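PDB 6TSB: peroxiredoxin from Clostridioides difficile, which probably reduces peroxides through its peroxiredoxin part and breaks down chitin through its family 18 glycoside hydrolase domain, the part described here. Local coordinates for residues L160-I165 with L175-T180; P197-F202 with A247-E252; G218-A223 with L230-Y235; D309-I314 with G362-F367. One frame throughout, in Å; residues are numbered along the deposited sequence.

Contact 1 (L160-I165 with L175-T180)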
loop_
_atom_site.group_PDB
_atom_site.type_symbol
_atom_site.label_atom_id
_atom_site.label_comp_id
_atom_site.label_asym_id
_atom_site.label_seq_id
_atom_site.Cartn_x
_atom_site.Cartn_y
_atom_site.Cartn_z
ATOM N N LEU A 160 -42.553 4.312 -21.189
ATOM C CA LEU A 160 -44.020 4.133 -21.000
ATOM C C LEU A 160 -44.242 3.105 -19.870
ATOM O O LEU A 160 -45.128 3.294 -19.029
ATOM C CB LEU A 160 -44.657 3.723 -22.336
ATOM C CG LEU A 160 -44.582 4.757 -23.473
ATOM C CD1 LEU A 160 -44.867 4.091 -24.813
ATOM C CD2 LEU A 160 -45.528 5.942 -23.265
ATOM N N LEU A 161 -43.408 2.083 -19.786
ATOM C CA LEU A 161 -43.503 1.123 -18.663
ATOM C C LEU A 161 -43.313 1.880 -17.338
ATOM O O LEU A 161 -44.142 1.741 -16.432
ATOM C CB LEU A 161 -42.443 0.042 -18.864
ATOM C CG LEU A 161 -42.432 -1.026 -17.782
ATOM C CD1 LEU A 161 -43.769 -1.737 -17.743
ATOM C CD2 LEU A 161 -41.300 -2.013 -18.015
ATOM N N LEU A 162 -42.233 2.651 -17.225
ATOM C CA LEU A 162 -41.914 3.420 -15.999
ATOM C C LEU A 162 -43.065 4.376 -15.702
ATOM O O LEU A 162 -43.436 4.488 -14.535
ATOM C CB LEU A 162 -40.583 4.152 -16.200
ATOM C CG LEU A 162 -39.381 3.221 -16.294
ATOM C CD1 LEU A 162 -38.172 3.929 -16.870
ATOM C CD2 LEU A 162 -39.073 2.633 -14.925
ATOM N N THR A 163 -43.630 5.006 -16.729
ATOM C CA THR A 163 -44.784 5.927 -16.591
ATOM C C THR A 163 -45.951 5.149 -15.977
ATOM O O THR A 163 -46.588 5.674 -15.053
ATOM C CB THR A 163 -45.196 6.559 -17.933
ATOM O OG1 THR A 163 -44.162 7.462 -18.307
ATOM C CG2 THR A 163 -46.504 7.330 -17.893
ATOM N N ALA A 164 -46.232 3.958 -16.501
ATOM C CA ALA A 164 -47.332 3.085 -16.024
ATOM C C ALA A 164 -47.086 2.680 -14.564
ATOM O O ALA A 164 -48.034 2.788 -13.778
ATOM C CB ALA A 164 -47.492 1.893 -16.933
ATOM N N ILE A 165 -45.852 2.329 -14.189
ATOM C CA ILE A 165 -45.504 2.005 -12.770
ATOM C C ILE A 165 -45.716 3.244 -11.887
ATOM O O ILE A 165 -46.447 3.174 -10.868
ATOM C CB ILE A 165 -44.082 1.442 -12.695
ATOM C CG1 ILE A 165 -43.929 0.223 -13.610
ATOM C CG2 ILE A 165 -43.750 1.141 -11.249
ATOM C CD1 ILE A 165 -42.543 -0.363 -13.692
ATOM N N LEU A 175 -38.951 4.669 -6.916
ATOM C CA LEU A 175 -38.805 3.954 -8.186
ATOM C C LEU A 175 -37.394 4.248 -8.666
ATOM O O LEU A 175 -37.016 5.408 -8.621
ATOM C CB LEU A 175 -39.873 4.471 -9.158
ATOM C CG LEU A 175 -39.708 4.004 -10.602
ATOM C CD1 LEU A 175 -39.676 2.490 -10.678
ATOM C CD2 LEU A 175 -40.823 4.556 -11.477
ATOM N N SER A 176 -36.655 3.230 -9.083
ATOM C CA SER A 176 -35.270 3.369 -9.546
ATOM C C SER A 176 -35.056 2.396 -10.697
ATOM O O SER A 176 -35.838 1.475 -10.863
ATOM C CB SER A 176 -34.278 3.156 -8.420
ATOM O OG SER A 176 -34.322 1.813 -7.911
ATOM N N VAL A 177 -34.015 2.634 -11.460
ATOM C CA VAL A 177 -33.676 1.863 -12.672
ATOM C C VAL A 177 -32.192 1.610 -12.530
ATOM O O VAL A 177 -31.483 2.544 -12.162
ATOM C CB VAL A 177 -34.017 2.702 -13.911
ATOM C CG1 VAL A 177 -33.355 2.169 -15.175
ATOM C CG2 VAL A 177 -35.525 2.820 -14.068
ATOM N N ALA A 178 -31.780 0.377 -12.739
ATOM C CA ALA A 178 -30.370 -0.031 -12.804
ATOM C C ALA A 178 -29.963 0.049 -14.263
ATOM O O ALA A 178 -30.656 -0.598 -15.076
ATOM C CB ALA A 178 -30.196 -1.441 -12.281
ATOM N N GLY A 179 -28.893 0.792 -14.558
ATOM C CA GLY A 179 -28.317 0.875 -15.910
ATOM C C GLY A 179 -26.871 1.336 -15.914
ATOM O O GLY A 179 -26.309 1.532 -14.839
ATOM N N THR A 180 -26.283 1.441 -17.104
ATOM C CA THR A 180 -24.896 1.899 -17.318
ATOM C C THR A 180 -24.959 3.310 -17.887
ATOM O O THR A 180 -26.083 3.816 -18.131
ATOM C CB THR A 180 -24.142 0.923 -18.218
ATOM O OG1 THR A 180 -24.672 1.097 -19.529
ATOM C CG2 THR A 180 -24.282 -0.513 -17.766
#
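L162 and V177 make the closest fit between helix 154-169 and strand 174-179. The fork of L162 straddles one methyl of the valine. CG2 of V177 lies 3.7 Å from L162 CD2 and 4.0 Å from L162 CD1. The leucine has its CG turned away from its own carbonyl carbon (chi1 -68°), and the fork reaches out to the strand. L175 supplies the next bump. Its CD1 enters the shallow hollow between two helix residues, 4.3 Å from L162 CD2 and 4.3 Å from I165 CG2. The other methyl, L175 CD2, rests 4.0 Å from the carbonyl oxygen L162 O, so one leucine touches both the side chain and the backbone of the helix. No hydrogen bond crosses the contact. The four residues are buried, and between these two segments the contact is hydrocarbon packing alone. The axes of the two short segments run nearly antiparallel, at 155°, with a closest approach of 10.4 Å. I165 also packs on I136 of the preceding strand, and V177 on I199. This is helix-on-strand packing inside the beta-alpha-beta unit of strand 133-137, helix 154-169 and strand 174-179, the repeating element of the TIM-barrel fold of family 18 chitinases.

Contact 2 (P197-F202 with A247-E252)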
loop_
_atom_site.group_PDB
_atom_site.type_symbol
_atom_site.label_atom_id
_atom_site.label_comp_id
_atom_site.label_asym_id
_atom_site.label_seq_id
_atom_site.Cartn_x
_atom_site.Cartn_y
_atom_site.Cartn_z
ATOM N N PRO A 197 -37.400 12.516 -14.976
ATOM C CA PRO A 197 -38.418 13.057 -14.079
ATOM C C PRO A 197 -39.398 12.017 -13.507
ATOM O O PRO A 197 -40.111 12.361 -12.544
ATOM C CB PRO A 197 -39.191 14.076 -14.934
ATOM C CG PRO A 197 -38.994 13.597 -16.361
ATOM C CD PRO A 197 -37.624 12.933 -16.372
ATOM N N ILE A 198 -39.396 10.792 -14.042
ATOM C CA ILE A 198 -40.306 9.705 -13.574
ATOM C C ILE A 198 -39.698 9.034 -12.339
ATOM O O ILE A 198 -40.441 8.806 -11.368
ATOM C CB ILE A 198 -40.588 8.669 -14.677
ATOM C CG1 ILE A 198 -41.264 9.295 -15.902
ATOM C CG2 ILE A 198 -41.431 7.538 -14.122
ATOM C CD1 ILE A 198 -41.067 8.488 -17.179
ATOM N N ILE A 199 -38.415 8.685 -12.414
ATOM C CA ILE A 199 -37.706 7.873 -11.385
ATOM C C ILE A 199 -37.158 8.758 -10.267
ATOM O O ILE A 199 -37.025 9.965 -10.448
ATOM C CB ILE A 199 -36.592 7.054 -12.047
ATOM C CG1 ILE A 199 -35.377 7.895 -12.438
ATOM C CG2 ILE A 199 -37.147 6.297 -13.232
ATOM C CD1 ILE A 199 -34.330 7.107 -13.201
ATOM N N ASP A 200 -36.820 8.145 -9.143
ATOM C CA ASP A 200 -36.198 8.812 -7.973
ATOM C C ASP A 200 -34.682 8.701 -8.102
ATOM O O ASP A 200 -33.985 9.658 -7.757
ATOM C CB ASP A 200 -36.679 8.190 -6.668
ATOM C CG ASP A 200 -38.149 8.444 -6.421
ATOM O OD1 ASP A 200 -38.474 9.558 -6.074
ATOM O OD2 ASP A 200 -38.953 7.534 -6.614
ATOM N N TYR A 201 -34.185 7.594 -8.632
ATOM C CA TYR A 201 -32.735 7.349 -8.748
ATOM C C TYR A 201 -32.450 6.536 -10.000
ATOM O O TYR A 201 -33.279 5.709 -10.387
ATOM C CB TYR A 201 -32.213 6.605 -7.515
ATOM C CG TYR A 201 -32.282 7.398 -6.236
ATOM C CD1 TYR A 201 -31.391 8.433 -5.998
ATOM C CD2 TYR A 201 -33.206 7.108 -5.249
ATOM C CE1 TYR A 201 -31.458 9.194 -4.836
ATOM C CE2 TYR A 201 -33.259 7.825 -4.060
ATOM C CZ TYR A 201 -32.385 8.878 -3.863
ATOM O OH TYR A 201 -32.397 9.588 -2.709
ATOM N N PHE A 202 -31.287 6.769 -10.591
ATOM C CA PHE A 202 -30.679 5.919 -11.634
ATOM C C PHE A 202 -29.480 5.284 -10.953
ATOM O O PHE A 202 -28.635 6.056 -10.442
ATOM C CB PHE A 202 -30.271 6.743 -12.855
ATOM C CG PHE A 202 -29.732 5.904 -13.982
ATOM C CD1 PHE A 202 -28.418 5.472 -13.981
ATOM C CD2 PHE A 202 -30.552 5.498 -15.009
ATOM C CE1 PHE A 202 -27.915 4.684 -15.007
ATOM C CE2 PHE A 202 -30.049 4.706 -16.038
ATOM C CZ PHE A 202 -28.739 4.306 -16.040
ATOM N N ALA A 247 -26.887 13.793 -21.109
ATOM C CA ALA A 247 -28.141 13.226 -21.680
ATOM C C ALA A 247 -29.374 13.601 -20.820
ATOM O O ALA A 247 -30.511 13.232 -21.186
ATOM C CB ALA A 247 -27.991 11.735 -21.896
ATOM N N GLY A 248 -29.197 14.382 -19.754
ATOM C CA GLY A 248 -30.299 15.029 -19.019
ATOM C C GLY A 248 -30.624 14.363 -17.686
ATOM O O GLY A 248 -31.646 14.768 -17.101
ATOM N N MET A 249 -29.799 13.441 -17.165
ATOM C CA MET A 249 -30.042 12.899 -15.780
ATOM C C MET A 249 -29.491 13.873 -14.744
ATOM O O MET A 249 -28.279 14.096 -14.709
ATOM C CB MET A 249 -29.400 11.528 -15.512
ATOM C CG MET A 249 -29.775 10.959 -14.120
ATOM S SD MET A 249 -31.560 10.591 -13.958
ATOM C CE MET A 249 -31.719 9.482 -15.355
ATOM N N PRO A 250 -30.327 14.437 -13.844
ATOM C CA PRO A 250 -29.825 15.298 -12.775
ATOM C C PRO A 250 -28.765 14.550 -11.953
ATOM O O PRO A 250 -28.846 13.310 -11.799
ATOM C CB PRO A 250 -31.041 15.585 -11.884
ATOM C CG PRO A 250 -32.241 15.284 -12.742
ATOM C CD PRO A 250 -31.785 14.304 -13.807
ATOM N N SER A 251 -27.781 15.278 -11.432
ATOM C CA SER A 251 -26.637 14.647 -10.748
ATOM C C SER A 251 -27.149 13.931 -9.474
ATOM O O SER A 251 -26.723 12.795 -9.265
ATOM C CB SER A 251 -25.533 15.656 -10.506
ATOM O OG SER A 251 -25.971 16.679 -9.608
ATOM N N GLU A 252 -28.035 14.585 -8.711
ATOM C CA GLU A 252 -28.632 14.207 -7.401
ATOM C C GLU A 252 -29.413 12.886 -7.462
ATOM O O GLU A 252 -29.897 12.479 -6.393
ATOM C CB GLU A 252 -29.759 15.144 -6.936
ATOM C CG GLU A 252 -29.580 16.614 -7.200
ATOM C CD GLU A 252 -30.033 17.112 -8.566
ATOM O OE1 GLU A 252 -31.243 17.441 -8.716
ATOM O OE2 GLU A 252 -29.159 17.188 -9.478
#
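M249 meets I199 and F202 with the outer end of its side chain, SD and above all the methyl CE. CB points toward 197-202 but is still too far off to touch it. CG stands anti to the backbone N (chi1 -175°), which carries it toward the strand, 4.4 Å from F202 CB. The chain then bends at both remaining torsions. SD comes to 4.2 Å from F202 CB. The bends bring the methyl CE to rest against both partners, which also lie next to each other. CE sits 4.0 Å from F202 CB and 4.2 Å from F202 CD2, approaching the ring obliquely. It also lies 4.1 Å from I199 CD1. Both partner side chains cross the methionine at about a right angle. Further along, Y201 CE1 lies 4.0 Å from the carbonyl oxygen E252 O. G248 closes the preceding helix with a Schellman motif. S251 OG bonds to C325 O of the second subunit. Through M249 and E252 the loop between helix 237-246 and strand 254-264 packs on the start of strand 201-204. F202 packs on L244 of that helix, I199 on V177 of strand 174-179, and the backbone of F202 bonds to K253 and L255.

Contact 3 (G218-A223 with L230-Y235)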
loop_
_atom_site.group_PDB
_atom_site.type_symbol
_atom_site.label_atom_id
_atom_site.label_comp_id
_atom_site.label_asym_id
_atom_site.label_seq_id
_atom_site.Cartn_x
_atom_site.Cartn_y
_atom_site.Cartn_z
ATOM N N GLY A 218 -9.003 -8.657 -21.448
ATOM C CA GLY A 218 -9.629 -9.175 -20.217
ATOM C C GLY A 218 -8.929 -8.693 -18.953
ATOM O O GLY A 218 -9.612 -8.572 -17.910
ATOM N N ARG A 219 -7.611 -8.464 -19.016
ATOM C CA ARG A 219 -6.747 -8.189 -17.831
ATOM C C ARG A 219 -6.644 -6.674 -17.617
ATOM O O ARG A 219 -5.517 -6.153 -17.505
ATOM C CB ARG A 219 -5.361 -8.817 -18.007
ATOM C CG ARG A 219 -5.334 -10.336 -17.901
ATOM C CD ARG A 219 -3.957 -10.898 -18.210
ATOM N NE ARG A 219 -3.765 -11.053 -19.651
ATOM C CZ ARG A 219 -3.337 -12.155 -20.263
ATOM N NH1 ARG A 219 -3.220 -12.176 -21.581
ATOM N NH2 ARG A 219 -3.012 -13.227 -19.562
ATOM N N LYS A 220 -7.787 -5.996 -17.562
ATOM C CA LYS A 220 -7.873 -4.534 -17.348
ATOM C C LYS A 220 -8.747 -4.312 -16.109
ATOM O O LYS A 220 -9.246 -5.329 -15.570
ATOM C CB LYS A 220 -8.451 -3.857 -18.594
ATOM C CG LYS A 220 -7.860 -4.280 -19.935
ATOM C CD LYS A 220 -6.388 -3.961 -20.113
ATOM C CE LYS A 220 -6.061 -3.333 -21.453
ATOM N NZ LYS A 220 -6.014 -1.855 -21.350
ATOM N N HIS A 221 -8.933 -3.054 -15.692
ATOM C CA HIS A 221 -9.850 -2.662 -14.589
ATOM C C HIS A 221 -11.312 -2.830 -15.012
ATOM O O HIS A 221 -11.649 -2.539 -16.199
ATOM C CB HIS A 221 -9.655 -1.212 -14.149
ATOM C CG HIS A 221 -8.247 -0.884 -13.818
ATOM N ND1 HIS A 221 -7.539 -1.598 -12.881
ATOM C CD2 HIS A 221 -7.424 0.079 -14.286
ATOM C CE1 HIS A 221 -6.334 -1.087 -12.776
ATOM N NE2 HIS A 221 -6.240 -0.048 -13.624
ATOM N N GLN A 222 -12.129 -3.261 -14.046
ATOM C CA GLN A 222 -13.591 -3.499 -14.168
ATOM C C GLN A 222 -14.358 -2.230 -13.767
ATOM O O GLN A 222 -15.493 -2.110 -14.245
ATOM C CB GLN A 222 -14.019 -4.708 -13.322
ATOM C CG GLN A 222 -14.114 -4.437 -11.817
ATOM C CD GLN A 222 -15.210 -5.238 -11.141
ATOM O OE1 GLN A 222 -16.273 -5.469 -11.708
ATOM N NE2 GLN A 222 -14.985 -5.653 -9.903
ATOM N N ALA A 223 -13.781 -1.351 -12.926
ATOM C CA ALA A 223 -14.460 -0.190 -12.287
ATOM C C ALA A 223 -13.513 1.029 -12.118
ATOM O O ALA A 223 -13.653 1.802 -11.124
ATOM C CB ALA A 223 -15.040 -0.620 -10.966
ATOM N N LEU A 230 -4.462 0.703 -18.081
ATOM C CA LEU A 230 -4.971 -0.616 -17.625
ATOM C C LEU A 230 -6.506 -0.656 -17.643
ATOM O O LEU A 230 -7.068 -1.590 -17.064
ATOM C CB LEU A 230 -4.403 -0.858 -16.225
ATOM C CG LEU A 230 -2.878 -0.938 -16.170
ATOM C CD1 LEU A 230 -2.386 -0.937 -14.724
ATOM C CD2 LEU A 230 -2.382 -2.166 -16.933
ATOM N N SER A 231 -7.163 0.306 -18.291
ATOM C CA SER A 231 -8.637 0.299 -18.483
ATOM C C SER A 231 -8.957 0.125 -19.967
ATOM O O SER A 231 -8.079 0.435 -20.812
ATOM C CB SER A 231 -9.272 1.540 -17.942
ATOM O OG SER A 231 -8.509 2.663 -18.299
ATOM N N LEU A 232 -10.162 -0.364 -20.255
ATOM C CA LEU A 232 -10.715 -0.464 -21.633
ATOM C C LEU A 232 -10.846 0.934 -22.228
ATOM O O LEU A 232 -11.368 1.824 -21.562
ATOM C CB LEU A 232 -12.073 -1.165 -21.565
ATOM C CG LEU A 232 -12.007 -2.655 -21.246
ATOM C CD1 LEU A 232 -13.404 -3.248 -21.165
ATOM C CD2 LEU A 232 -11.162 -3.388 -22.281
ATOM N N PRO A 233 -10.375 1.185 -23.476
ATOM C CA PRO A 233 -10.627 2.473 -24.122
ATOM C C PRO A 233 -12.149 2.725 -24.138
ATOM O O PRO A 233 -12.899 1.838 -24.595
ATOM C CB PRO A 233 -9.986 2.371 -25.522
ATOM C CG PRO A 233 -9.617 0.899 -25.701
ATOM C CD PRO A 233 -9.588 0.268 -24.321
ATOM N N GLY A 234 -12.571 3.868 -23.573
ATOM C CA GLY A 234 -13.986 4.286 -23.455
ATOM C C GLY A 234 -14.541 4.165 -22.037
ATOM O O GLY A 234 -15.145 5.145 -21.544
ATOM N N TYR A 235 -14.352 3.006 -21.395
ATOM C CA TYR A 235 -15.024 2.619 -20.126
ATOM C C TYR A 235 -14.297 3.226 -18.924
ATOM O O TYR A 235 -13.128 2.905 -18.661
ATOM C CB TYR A 235 -15.137 1.098 -20.010
ATOM C CG TYR A 235 -16.124 0.498 -20.975
ATOM C CD1 TYR A 235 -15.763 0.210 -22.283
ATOM C CD2 TYR A 235 -17.429 0.244 -20.587
ATOM C CE1 TYR A 235 -16.672 -0.332 -23.176
ATOM C CE2 TYR A 235 -18.350 -0.295 -21.468
ATOM C CZ TYR A 235 -17.970 -0.580 -22.768
ATOM O OH TYR A 235 -18.881 -1.107 -23.635
HETATM O O HOH W 1 -11.702 -0.493 -18.069
#
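The H221 imidazole carries the carbonyl oxygen of L230 over one face, with L230 O 3.3 Å from H221 CD2. The backbone N of S231 approaches the same ring obliquely. L230 CB is 3.3 Å from H221 NE2. That nitrogen is hydrogen-bonded to D290 OD2 of the second subunit, and the ring of F304 of the second subunit also meets the imidazole. The ring is thus held by both chains.

L230 O has a second role. It accepts the backbone hydrogen bond of H221 N at 2.7 Å, with an N-H...O angle of 157°. K220 CB also presses on this oxygen. The rest of the lysine bends at each of its outer torsions and folds along 230-232. Its CG packs 4.1 Å from L232 CD2. Its NZ donates to S231 O at 3.1 Å, from above the carbonyl plane (66° out of it). NZ also bonds to D229 O, so two backbone carbonyls hold the ammonium group. A water joins the two backbones beyond this, donating to H221 O at 2.8 Å and accepting from L232 N at 2.7 Å.

Both segments belong to the long connection between strand 201-204 and helix 237-246. Q222 packs on strand 254-264 of the same chain, while the second subunit brings its three-stranded antiparallel sheet, strands 286-290, 295-300 and 303-307, up to H221.

Contact 4 (D309-I314 with G362-F367)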
loop_
_atom_site.group_PDB
_atom_site.type_symbol
_atom_site.label_atom_id
_atom_site.label_comp_id
_atom_site.label_asym_id
_atom_site.label_seq_id
_atom_site.Cartn_x
_atom_site.Cartn_y
_atom_site.Cartn_z
ATOM N N ASP A 309 12.080 -1.852 6.543
ATOM C CA ASP A 309 12.152 -0.955 5.363
ATOM C C ASP A 309 11.730 -1.737 4.093
ATOM O O ASP A 309 12.210 -2.891 3.851
ATOM C CB ASP A 309 13.558 -0.351 5.243
ATOM C CG ASP A 309 13.839 0.762 6.249
ATOM O OD1 ASP A 309 13.885 0.479 7.480
ATOM O OD2 ASP A 309 13.972 1.920 5.798
ATOM N N ASP A 310 10.858 -1.132 3.285
ATOM C CA ASP A 310 10.409 -1.692 1.978
ATOM C C ASP A 310 10.887 -0.727 0.899
ATOM O O ASP A 310 11.773 0.098 1.209
ATOM C CB ASP A 310 8.899 -1.943 1.964
ATOM C CG ASP A 310 8.058 -0.678 2.002
ATOM O OD1 ASP A 310 8.643 0.434 2.147
ATOM O OD2 ASP A 310 6.816 -0.812 1.892
ATOM N N ALA A 311 10.324 -0.813 -0.298
ATOM C CA ALA A 311 10.833 -0.099 -1.491
ATOM C C ALA A 311 10.608 1.422 -1.360
ATOM O O ALA A 311 11.425 2.232 -1.906
ATOM C CB ALA A 311 10.142 -0.654 -2.700
ATOM N N LEU A 312 9.497 1.790 -0.718
ATOM C CA LEU A 312 9.060 3.193 -0.526
ATOM C C LEU A 312 9.966 3.865 0.522
ATOM O O LEU A 312 10.560 4.908 0.190
ATOM C CB LEU A 312 7.592 3.239 -0.091
ATOM C CG LEU A 312 7.079 4.640 0.240
ATOM C CD1 LEU A 312 7.141 5.530 -1.005
ATOM C CD2 LEU A 312 5.676 4.604 0.857
ATOM N N SER A 313 10.066 3.325 1.743
ATOM C CA SER A 313 10.952 3.905 2.792
ATOM C C SER A 313 12.429 3.866 2.339
ATOM O O SER A 313 13.156 4.786 2.742
ATOM C CB SER A 313 10.710 3.303 4.153
ATOM O OG SER A 313 11.248 1.996 4.230
ATOM N N ILE A 314 12.850 2.979 1.426
ATOM C CA ILE A 314 14.240 3.024 0.852
ATOM C C ILE A 314 14.358 4.128 -0.196
ATOM O O ILE A 314 15.457 4.759 -0.308
ATOM C CB ILE A 314 14.671 1.680 0.235
ATOM C CG1 ILE A 314 14.798 0.593 1.303
ATOM C CG2 ILE A 314 15.950 1.828 -0.582
ATOM C CD1 ILE A 314 14.907 -0.793 0.740
ATOM N N GLY A 362 3.290 2.774 -9.653
ATOM C CA GLY A 362 2.488 1.594 -10.022
ATOM C C GLY A 362 2.373 0.577 -8.899
ATOM O O GLY A 362 2.226 -0.608 -9.218
ATOM N N ILE A 363 2.436 1.003 -7.637
ATOM C CA ILE A 363 2.394 0.098 -6.440
ATOM C C ILE A 363 1.685 0.795 -5.262
ATOM O O ILE A 363 0.847 0.149 -4.583
ATOM C CB ILE A 363 3.814 -0.352 -6.026
ATOM C CG1 ILE A 363 4.541 -1.125 -7.135
ATOM C CG2 ILE A 363 3.740 -1.152 -4.730
ATOM C CD1 ILE A 363 6.003 -1.405 -6.857
ATOM N N TYR A 364 2.057 2.042 -4.972
ATOM C CA TYR A 364 1.605 2.770 -3.763
ATOM C C TYR A 364 0.445 3.696 -4.114
ATOM O O TYR A 364 0.609 4.634 -4.941
ATOM C CB TYR A 364 2.787 3.492 -3.125
ATOM C CG TYR A 364 3.750 2.507 -2.526
ATOM C CD1 TYR A 364 4.794 1.969 -3.272
ATOM C CD2 TYR A 364 3.566 2.043 -1.229
ATOM C CE1 TYR A 364 5.670 1.043 -2.714
ATOM C CE2 TYR A 364 4.428 1.112 -0.661
ATOM C CZ TYR A 364 5.488 0.613 -1.404
ATOM O OH TYR A 364 6.339 -0.300 -0.840
ATOM N N GLY A 365 -0.690 3.413 -3.470
ATOM C CA GLY A 365 -1.913 4.230 -3.479
ATOM C C GLY A 365 -1.658 5.610 -2.899
ATOM O O GLY A 365 -1.314 5.701 -1.681
ATOM N N GLN A 366 -1.804 6.627 -3.762
ATOM C CA GLN A 366 -1.801 8.072 -3.434
ATOM C C GLN A 366 -3.259 8.555 -3.288
ATOM O O GLN A 366 -4.140 8.032 -4.000
ATOM C CB GLN A 366 -0.986 8.830 -4.499
ATOM C CG GLN A 366 0.443 8.300 -4.697
ATOM C CD GLN A 366 1.256 8.242 -3.420
ATOM O OE1 GLN A 366 1.543 7.175 -2.878
ATOM N NE2 GLN A 366 1.603 9.410 -2.905
ATOM N N PHE A 367 -3.513 9.502 -2.380
ATOM C CA PHE A 367 -4.774 10.292 -2.315
ATOM C C PHE A 367 -4.815 11.256 -3.517
ATOM O O PHE A 367 -3.788 11.796 -3.974
ATOM C CB PHE A 367 -4.907 10.990 -0.955
ATOM C CG PHE A 367 -4.849 10.048 0.225
ATOM C CD1 PHE A 367 -5.914 9.208 0.516
ATOM C CD2 PHE A 367 -3.720 9.979 1.032
ATOM C CE1 PHE A 367 -5.847 8.325 1.583
ATOM C CE2 PHE A 367 -3.658 9.098 2.101
ATOM C CZ PHE A 367 -4.718 8.269 2.368
ATOM O OXT PHE A 367 -5.883 11.521 -4.098
#
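Y364 points its hydroxyl at D310, the N-cap residue of helix 311-323, where D310 and S313 form a capping box. The two side chains come from opposite directions. Y364 OH makes a weak hydrogen bond of 2.8 Å to D310 OD2, which sits at the ring edge, near its plane. The carboxylate stands steeply to the ring, with the planes 78° apart. The stronger partner of OD2 is the hydroxyl of Y287; Y364 adds a weaker bond to the same oxygen. The D310 CG lies between the backbone N and the carbonyl carbon (chi1 68°), which turns OD1 back over the helix start. There it accepts from S313 N at 3.2 Å and weakly from L312 N. The carboxylate would probably be stabilised by these N-H groups.

L312 crosses the tyrosine obliquely. Its CB lies over one face of the ring, shifted toward CZ, in a CH-pi contact, 3.9 Å from the ring centroid and 22° off the normal. Its CD2 adds a touch 3.9 Å from Y364 CD2. Further along the C-terminal tail, F367 makes a cation-pi contact with K357 of the second subunit. The capping box is completed by D310 N donating to S313 OG at 3.3 Å, while S313 OG donates to D309 OD2 at 3.1 Å.

How the contacts relate
Contacts 1 and 2 are neighbours in series, with centres about 11 Å apart. They share the barrel sheet, where strands 174-179 and 201-204 lie side by side and L175 O probably bonds to D200 N. Contact 3 is nested inside the loop closed by contact 2, though its centre lies about 26 Å away. Contact 4 comes last; its centre is about 46 Å from that of contact 1 and about 24 Å from that of contact 3. It lies across the chain's centre from contacts 1 and 2. Contacts 2, 3 and 4 touch the second subunit. The C-terminal part lies far from the chain's barrel strands, consistent with an exchange of parts between subunits.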